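Local coordinates for probable arylamine n-acetyl transferase (PDB 4GUZ), which probably transfers acetyl groups from acetyl-coenzyme A to arylamine substrates, at residues Leu19-Phe24 against Lys69-Pro74; Gln127-Val132 against His189-Glu194; Asp152-Tyr157 against Ile241-Gly246. All coordinates share one frame; numbering follows the deposited sequence.

Contact 1 of 3, residues Leu19-Phe24 against Lys69-Pro74; sequences LAFIGF and KLLRSP
F21 and L71 mark the closest approach of the two backbones, with their CA atoms 6.8 Å apart near the C-terminal ends of helices 15-21 and 63-72. F21 bridges this gap with its ring. Its CG lies anti to the backbone N (chi1 -168°), and this turns the ring outward from its own helix onto the last turn of the other. One methyl of L71 meets it. CD2 sits over one face of the ring, 4.1 Å from the centroid of F21, in a CH-pi contact. The methyl is not centred: it lies toward the attached side of the ring, with L71 CD2 3.8 Å from F21 CG. The far end of the ring meets backbone instead. F21 CZ is 3.6 Å from L70 O, and F21 CE1 is 3.8 Å from L71 O.

Helix 15-21 stops just beyond F21 in a Schellman motif. G23 takes positive phi and donates its N to A20 O, while F24 N reaches back to L19 O at 2.7 Å. The chain turns at G23, two residues after F21. This is helix-end packing in the N-terminal helical part of the fold. I46 touches F21, L70 and L71 from a loop.

The other helix end has its own tie. S73 OG donates to K69 O at 2.7 Å, in the carbonyl plane and on a lone pair. R72 adds a second link between the helices through a salt bridge to E17. K69 points elsewhere and pairs with D52 and E81.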
# COMPACT_ATOMS: atom_id res chain seq x y z
N LEU A 19 2.14 14.95 8.75
CA LEU A 19 2.50 14.38 10.05
C LEU A 19 1.35 14.47 11.05
O LEU A 19 1.16 13.55 11.84
CB LEU A 19 3.77 15.02 10.63
CG LEU A 19 5.04 14.81 9.78
CD1 LEU A 19 6.20 15.67 10.29
CD2 LEU A 19 5.46 13.34 9.74
N ALA A 20 0.55 15.56 11.00
CA ALA A 20 -0.60 15.72 11.87
C ALA A 20 -1.67 14.67 11.51
O ALA A 20 -2.26 14.06 12.40
CB ALA A 20 -1.17 17.13 11.75
N PHE A 21 -1.87 14.44 10.19
CA PHE A 21 -2.83 13.47 9.66
C PHE A 21 -2.53 12.04 10.10
O PHE A 21 -3.45 11.30 10.43
CB PHE A 21 -2.87 13.52 8.12
CG PHE A 21 -4.04 12.77 7.53
CD1 PHE A 21 -5.26 13.41 7.32
CD2 PHE A 21 -3.93 11.42 7.18
CE1 PHE A 21 -6.34 12.71 6.78
CE2 PHE A 21 -5.01 10.73 6.64
CZ PHE A 21 -6.21 11.38 6.44
N ILE A 22 -1.25 11.65 10.07
CA ILE A 22 -0.82 10.29 10.43
C ILE A 22 -0.57 10.19 11.94
O ILE A 22 -0.18 9.13 12.43
CB ILE A 22 0.40 9.81 9.58
CG1 ILE A 22 1.70 10.61 9.88
CG2 ILE A 22 0.06 9.79 8.09
CD1 ILE A 22 2.98 9.69 9.90
N GLY A 23 -0.86 11.26 12.67
CA GLY A 23 -0.72 11.30 14.13
C GLY A 23 0.72 11.19 14.60
O GLY A 23 0.98 10.62 15.66
N PHE A 24 1.65 11.72 13.80
CA PHE A 24 3.06 11.73 14.16
C PHE A 24 3.40 12.98 14.96
O PHE A 24 3.02 14.09 14.57
CB PHE A 24 3.95 11.65 12.90
CG PHE A 24 5.44 11.60 13.17
CD1 PHE A 24 6.12 10.39 13.15
CD2 PHE A 24 6.16 12.77 13.43
CE1 PHE A 24 7.50 10.34 13.40
CE2 PHE A 24 7.53 12.71 13.71
CZ PHE A 24 8.19 11.50 13.67
N LYS A 69 -5.85 14.81 -2.39
CA LYS A 69 -6.81 13.71 -2.33
C LYS A 69 -6.70 12.93 -0.99
O LYS A 69 -7.71 12.78 -0.30
CB LYS A 69 -6.60 12.77 -3.53
CG LYS A 69 -7.56 11.59 -3.61
CD LYS A 69 -6.98 10.56 -4.54
CE LYS A 69 -7.87 9.37 -4.73
NZ LYS A 69 -7.21 8.37 -5.60
N LEU A 70 -5.49 12.47 -0.62
CA LEU A 70 -5.28 11.62 0.56
C LEU A 70 -5.38 12.32 1.92
O LEU A 70 -5.73 11.66 2.90
CB LEU A 70 -3.93 10.87 0.48
CG LEU A 70 -3.78 9.92 -0.71
CD1 LEU A 70 -2.61 8.96 -0.53
CD2 LEU A 70 -5.00 9.11 -0.92
N LEU A 71 -5.07 13.62 2.00
CA LEU A 71 -5.08 14.30 3.30
C LEU A 71 -6.22 15.32 3.45
O LEU A 71 -6.49 15.75 4.58
CB LEU A 71 -3.73 15.04 3.54
CG LEU A 71 -2.39 14.33 3.32
CD1 LEU A 71 -1.23 15.32 3.52
CD2 LEU A 71 -2.19 13.17 4.28
N ARG A 72 -6.86 15.75 2.34
CA ARG A 72 -7.86 16.82 2.40
C ARG A 72 -9.25 16.44 1.84
O ARG A 72 -10.13 17.30 1.74
CB ARG A 72 -7.31 18.07 1.70
CG ARG A 72 -6.01 18.54 2.34
CD ARG A 72 -5.58 19.93 1.92
NE ARG A 72 -4.93 19.94 0.61
CZ ARG A 72 -3.63 20.12 0.41
NH1 ARG A 72 -2.81 20.27 1.44
NH2 ARG A 72 -3.15 20.15 -0.82
N SER A 73 -9.47 15.16 1.53
CA SER A 73 -10.76 14.67 1.08
C SER A 73 -11.00 13.27 1.67
O SER A 73 -10.02 12.59 2.00
CB SER A 73 -10.86 14.68 -0.44
OG SER A 73 -10.15 13.61 -1.04
N PRO A 74 -12.28 12.82 1.83
CA PRO A 74 -12.52 11.47 2.38
C PRO A 74 -12.21 10.39 1.33
O PRO A 74 -13.11 9.70 0.83
CB PRO A 74 -14.01 11.52 2.76
CG PRO A 74 -14.61 12.50 1.81
CD PRO A 74 -13.55 13.52 1.53

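Contact 2 of 3, residues Gln127-Val132 against His189-Glu194; sequences QWLCDV and HTFVLE
D131, in the loop just after strand 126-130, and H189, on strand 185-196, face each other, joined by a hydrogen bond from H189 NE2 to D131 OD2 of 2.7 Å. The bond is fairly straight, with an angle of 160° at the hydrogen. The oxygen lies near the plane of the imidazole, at its edge. Seen from D131, the donor comes from above the carboxylate plane, and the two flat groups are turned 65° apart. H189 chi1 of 55° places CG between the backbone N and the carbonyl carbon and sends the ring across toward D131.

The other carboxylate oxygen, D131 OD1, is bonded to H116 NE2, so two histidines hold this buried group. C79, H116 and D131 have the geometry of a Cys-His-Asp triad, consistent with the catalytic triad of the family. H189 would then be a second-shell partner that positions D131.

L129 and F191 also approach head-on. L129 CD2 is 3.7 Å from F191 CZ, while L129 CD1 lies over one ring face. Farther out, Q127 NE2 comes within 4.0 Å of L193 CD1, and Q127 OE1 bonds Y98.

Strands 116-123 and 96-104 separate the two strands in the sheet, and M118 and I100 add to the packing between them. Helix 32-45 packs against W128 and C130.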
# COMPACT_ATOMS: atom_id res chain seq x y z
N GLN A 127 19.31 -2.55 6.34
CA GLN A 127 18.29 -2.19 5.36
C GLN A 127 16.91 -2.56 5.92
O GLN A 127 16.75 -3.62 6.54
CB GLN A 127 18.56 -2.86 4.02
CG GLN A 127 19.73 -2.19 3.28
CD GLN A 127 19.88 -2.66 1.87
OE1 GLN A 127 19.63 -1.92 0.93
NE2 GLN A 127 20.32 -3.90 1.69
N TRP A 128 15.94 -1.67 5.73
CA TRP A 128 14.58 -1.79 6.25
C TRP A 128 13.56 -1.67 5.14
O TRP A 128 13.47 -0.64 4.48
CB TRP A 128 14.33 -0.69 7.30
CG TRP A 128 15.18 -0.89 8.52
CD1 TRP A 128 16.44 -0.43 8.73
CD2 TRP A 128 14.84 -1.68 9.67
NE1 TRP A 128 16.91 -0.85 9.95
CE2 TRP A 128 15.96 -1.64 10.55
CE3 TRP A 128 13.71 -2.42 10.05
CZ2 TRP A 128 15.96 -2.28 11.79
CZ3 TRP A 128 13.72 -3.06 11.28
CH2 TRP A 128 14.84 -2.98 12.14
N LEU A 129 12.74 -2.72 4.98
CA LEU A 129 11.68 -2.72 3.98
C LEU A 129 10.49 -1.94 4.50
O LEU A 129 9.96 -2.28 5.57
CB LEU A 129 11.27 -4.17 3.64
CG LEU A 129 10.09 -4.31 2.66
CD1 LEU A 129 10.44 -3.74 1.31
CD2 LEU A 129 9.61 -5.76 2.60
N CYS A 130 10.05 -0.91 3.76
CA CYS A 130 8.87 -0.14 4.15
C CYS A 130 7.76 -0.41 3.12
O CYS A 130 7.64 0.29 2.11
CB CYS A 130 9.18 1.35 4.28
SG CYS A 130 10.37 1.73 5.59
N ASP A 131 6.96 -1.45 3.40
CA ASP A 131 5.83 -1.84 2.53
C ASP A 131 4.61 -1.11 3.05
O ASP A 131 3.81 -1.66 3.81
CB ASP A 131 5.67 -3.35 2.54
CG ASP A 131 4.73 -3.89 1.48
OD1 ASP A 131 4.20 -3.08 0.69
OD2 ASP A 131 4.54 -5.12 1.44
N VAL A 132 4.49 0.16 2.69
CA VAL A 132 3.47 1.05 3.26
C VAL A 132 2.14 1.12 2.49
O VAL A 132 1.16 1.61 3.04
CB VAL A 132 4.01 2.50 3.47
CG1 VAL A 132 5.24 2.51 4.40
CG2 VAL A 132 4.30 3.20 2.13
N HIS A 189 4.14 -11.27 -1.95
CA HIS A 189 4.89 -10.77 -3.09
C HIS A 189 6.34 -11.22 -3.04
O HIS A 189 6.83 -11.67 -1.99
CB HIS A 189 4.81 -9.22 -3.15
CG HIS A 189 5.25 -8.49 -1.91
ND1 HIS A 189 6.58 -8.44 -1.53
CD2 HIS A 189 4.53 -7.68 -1.10
CE1 HIS A 189 6.61 -7.70 -0.44
NE2 HIS A 189 5.40 -7.18 -0.16
N THR A 190 7.02 -11.12 -4.18
CA THR A 190 8.47 -11.33 -4.28
C THR A 190 9.04 -9.99 -4.69
O THR A 190 8.36 -9.23 -5.37
CB THR A 190 8.88 -12.44 -5.26
OG1 THR A 190 8.52 -12.07 -6.61
CG2 THR A 190 8.33 -13.82 -4.88
N PHE A 191 10.25 -9.67 -4.28
CA PHE A 191 10.86 -8.40 -4.70
C PHE A 191 12.36 -8.58 -4.85
O PHE A 191 12.94 -9.51 -4.31
CB PHE A 191 10.55 -7.23 -3.73
CG PHE A 191 10.98 -7.43 -2.29
CD1 PHE A 191 10.14 -8.03 -1.37
CD2 PHE A 191 12.22 -6.97 -1.85
CE1 PHE A 191 10.55 -8.24 -0.05
CE2 PHE A 191 12.63 -7.16 -0.54
CZ PHE A 191 11.78 -7.78 0.37
N VAL A 192 12.97 -7.67 -5.60
CA VAL A 192 14.41 -7.54 -5.82
C VAL A 192 14.76 -6.10 -5.43
O VAL A 192 13.89 -5.23 -5.48
CB VAL A 192 14.83 -7.91 -7.26
CG1 VAL A 192 14.55 -9.39 -7.56
CG2 VAL A 192 14.17 -7.00 -8.29
N LEU A 193 16.02 -5.85 -5.07
CA LEU A 193 16.41 -4.53 -4.61
C LEU A 193 16.81 -3.58 -5.74
O LEU A 193 17.28 -2.48 -5.43
CB LEU A 193 17.55 -4.64 -3.61
CG LEU A 193 17.27 -5.51 -2.36
CD1 LEU A 193 18.49 -5.53 -1.46
CD2 LEU A 193 16.02 -5.02 -1.60
N GLU A 194 16.62 -3.96 -7.02
CA GLU A 194 16.95 -3.05 -8.13
C GLU A 194 16.25 -1.70 -7.91
O GLU A 194 15.02 -1.68 -7.77
CB GLU A 194 16.51 -3.65 -9.50
CG GLU A 194 17.10 -2.90 -10.70
CD GLU A 194 18.62 -2.86 -10.74
OE1 GLU A 194 19.26 -3.92 -10.53
OE2 GLU A 194 19.18 -1.75 -10.90

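Contact 3 of 3, residues Asp152-Tyr157 against Ile241-Gly246; sequences DESWTY and IQPGVG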
# COMPACT_ATOMS: atom_id res chain seq x y z
N ASP A 152 3.87 -8.75 13.88
CA ASP A 152 3.48 -7.38 13.59
C ASP A 152 2.12 -7.25 14.18
O ASP A 152 1.12 -7.50 13.52
CB ASP A 152 3.54 -7.12 12.08
CG ASP A 152 3.22 -5.70 11.67
OD1 ASP A 152 3.87 -4.76 12.19
OD2 ASP A 152 2.35 -5.52 10.80
N GLU A 153 2.08 -6.97 15.49
CA GLU A 153 0.85 -6.92 16.28
C GLU A 153 0.19 -8.32 16.23
O GLU A 153 0.88 -9.29 16.54
CB GLU A 153 -0.05 -5.75 15.82
CG GLU A 153 0.52 -4.38 16.17
CD GLU A 153 0.66 -4.10 17.66
OE1 GLU A 153 0.07 -4.83 18.49
OE2 GLU A 153 1.43 -3.17 18.00
N SER A 154 -1.07 -8.46 15.77
CA SER A 154 -1.71 -9.78 15.68
C SER A 154 -1.39 -10.51 14.38
O SER A 154 -1.77 -11.68 14.21
CB SER A 154 -3.22 -9.69 15.86
OG SER A 154 -3.54 -9.17 17.14
N TRP A 155 -0.69 -9.83 13.46
CA TRP A 155 -0.30 -10.36 12.16
C TRP A 155 1.06 -10.97 12.27
O TRP A 155 1.84 -10.59 13.15
CB TRP A 155 -0.31 -9.26 11.09
CG TRP A 155 -1.60 -8.50 11.06
CD1 TRP A 155 -1.88 -7.33 11.72
CD2 TRP A 155 -2.84 -8.94 10.48
NE1 TRP A 155 -3.21 -7.01 11.56
CE2 TRP A 155 -3.82 -7.98 10.79
CE3 TRP A 155 -3.18 -10.02 9.65
CZ2 TRP A 155 -5.13 -8.06 10.30
CZ3 TRP A 155 -4.50 -10.12 9.19
CH2 TRP A 155 -5.45 -9.15 9.52
N THR A 156 1.36 -11.92 11.38
CA THR A 156 2.67 -12.59 11.34
C THR A 156 3.13 -12.67 9.89
O THR A 156 2.34 -13.04 9.01
CB THR A 156 2.64 -13.97 12.02
OG1 THR A 156 1.88 -13.89 13.22
CG2 THR A 156 4.03 -14.50 12.35
N TYR A 157 4.40 -12.33 9.66
CA TYR A 157 5.00 -12.36 8.34
C TYR A 157 6.24 -13.24 8.33
O TYR A 157 6.87 -13.46 9.37
CB TYR A 157 5.37 -10.93 7.89
CG TYR A 157 4.16 -10.02 7.79
CD1 TYR A 157 3.23 -10.18 6.77
CD2 TYR A 157 3.94 -9.02 8.73
CE1 TYR A 157 2.07 -9.41 6.72
CE2 TYR A 157 2.78 -8.24 8.69
CZ TYR A 157 1.85 -8.44 7.69
OH TYR A 157 0.71 -7.67 7.62
N ILE A 241 -11.82 -9.48 8.72
CA ILE A 241 -10.76 -10.41 9.12
C ILE A 241 -10.34 -10.21 10.58
O ILE A 241 -9.99 -9.11 10.99
CB ILE A 241 -9.53 -10.23 8.19
CG1 ILE A 241 -9.92 -10.28 6.68
CG2 ILE A 241 -8.41 -11.25 8.52
CD1 ILE A 241 -8.94 -9.52 5.76
N GLN A 242 -10.30 -11.32 11.31
CA GLN A 242 -9.83 -11.39 12.69
C GLN A 242 -8.52 -12.16 12.67
O GLN A 242 -8.52 -13.39 12.53
CB GLN A 242 -10.88 -12.02 13.64
CG GLN A 242 -10.37 -12.15 15.10
CD GLN A 242 -9.85 -10.83 15.67
OE1 GLN A 242 -10.54 -9.81 15.67
NE2 GLN A 242 -8.60 -10.83 16.15
N PRO A 243 -7.39 -11.44 12.69
CA PRO A 243 -6.09 -12.12 12.65
C PRO A 243 -5.96 -13.17 13.75
O PRO A 243 -6.39 -12.92 14.88
CB PRO A 243 -5.07 -10.98 12.86
CG PRO A 243 -5.87 -9.87 13.46
CD PRO A 243 -7.23 -9.98 12.86
N GLY A 244 -5.43 -14.34 13.39
CA GLY A 244 -5.31 -15.47 14.30
C GLY A 244 -6.55 -16.35 14.39
O GLY A 244 -6.51 -17.44 14.97
N VAL A 245 -7.66 -15.90 13.80
CA VAL A 245 -8.94 -16.64 13.81
C VAL A 245 -9.42 -16.95 12.38
O VAL A 245 -9.75 -18.10 12.08
CB VAL A 245 -10.05 -15.89 14.61
CG1 VAL A 245 -11.39 -16.61 14.51
CG2 VAL A 245 -9.65 -15.69 16.07
N GLY A 246 -9.55 -15.92 11.55
CA GLY A 246 -10.02 -16.09 10.19
C GLY A 246 -10.86 -14.94 9.72
O GLY A 246 -10.64 -13.79 10.13
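P243 and W155 bury most of the surface here, and S154 adds a smaller share. The proline lies over one face of the indole. P243 CB is 3.6 Å from the centroid of the six-membered ring of W155, almost exactly on the ring normal. This is a well-centred CH-pi contact. P243 CG spreads along the same face and reaches W155 CZ2 at 3.7 Å.

W155 CG is anti to its carbonyl carbon (chi1 -52°), which swings the indole across to the proline. The pyrrole end is held from outside: W155 NE1 bonds S226 O. I241 comes from a different side. Its CG2 meets the indole edge, near the ring plane, with I241 CG2 3.8 Å from W155 CH2. The indole therefore has proline on a face and isoleucine at its rim.

S154 packs against the same CB and CG of the proline that meet the indole, with S154 CB 3.6 Å from P243 CG. The backbone joins in, as S154 O lies 3.6 Å from P243 CB. The hydroxyl takes no part in this packing; S154 OG bonds D228 OD1. Q242 bonds the same D228 oxygen through NE2, which also donates to P243 O at 3.3 Å.

Each segment includes the connection of a beta-hairpin. D152 to W155 form a type II' turn, with E153 at the positive-phi corner. It joins strands 147-152 and 155-162, and W155 N donates to D152 O at 3.0 Å. In the other segment, Q242 O accepts from both V245 N and G246 N, and Q242 faces these two residues in a classic beta bulge. The arrangement is thus two beta-hairpin ends packed together, one from each of the two antiparallel sheets of the enzyme.

Overall arrangement
From the N terminus, contact 1 comes first. It closes a mostly helical loop between 19-24 and 69-74 and is complete before the others begin. Contacts 2 and 3 cross: 127-132 opens, 152-157 follows, then 189-194 closes contact 2 and 241-246 closes contact 3. Contact 2 joins two strands of the eight-stranded sheet, 126-130 with the loop after it and 185-196. Contact 3 starts from that sheet and ties it to the five-stranded one. Contacts 1 and 2 sit on opposite sides of the chain's centre, their own centres 24 Å apart. None of the three touches another: contact 1 ties helix to helix, contact 2 strand to strand within a sheet, and contact 3 sheet to sheet.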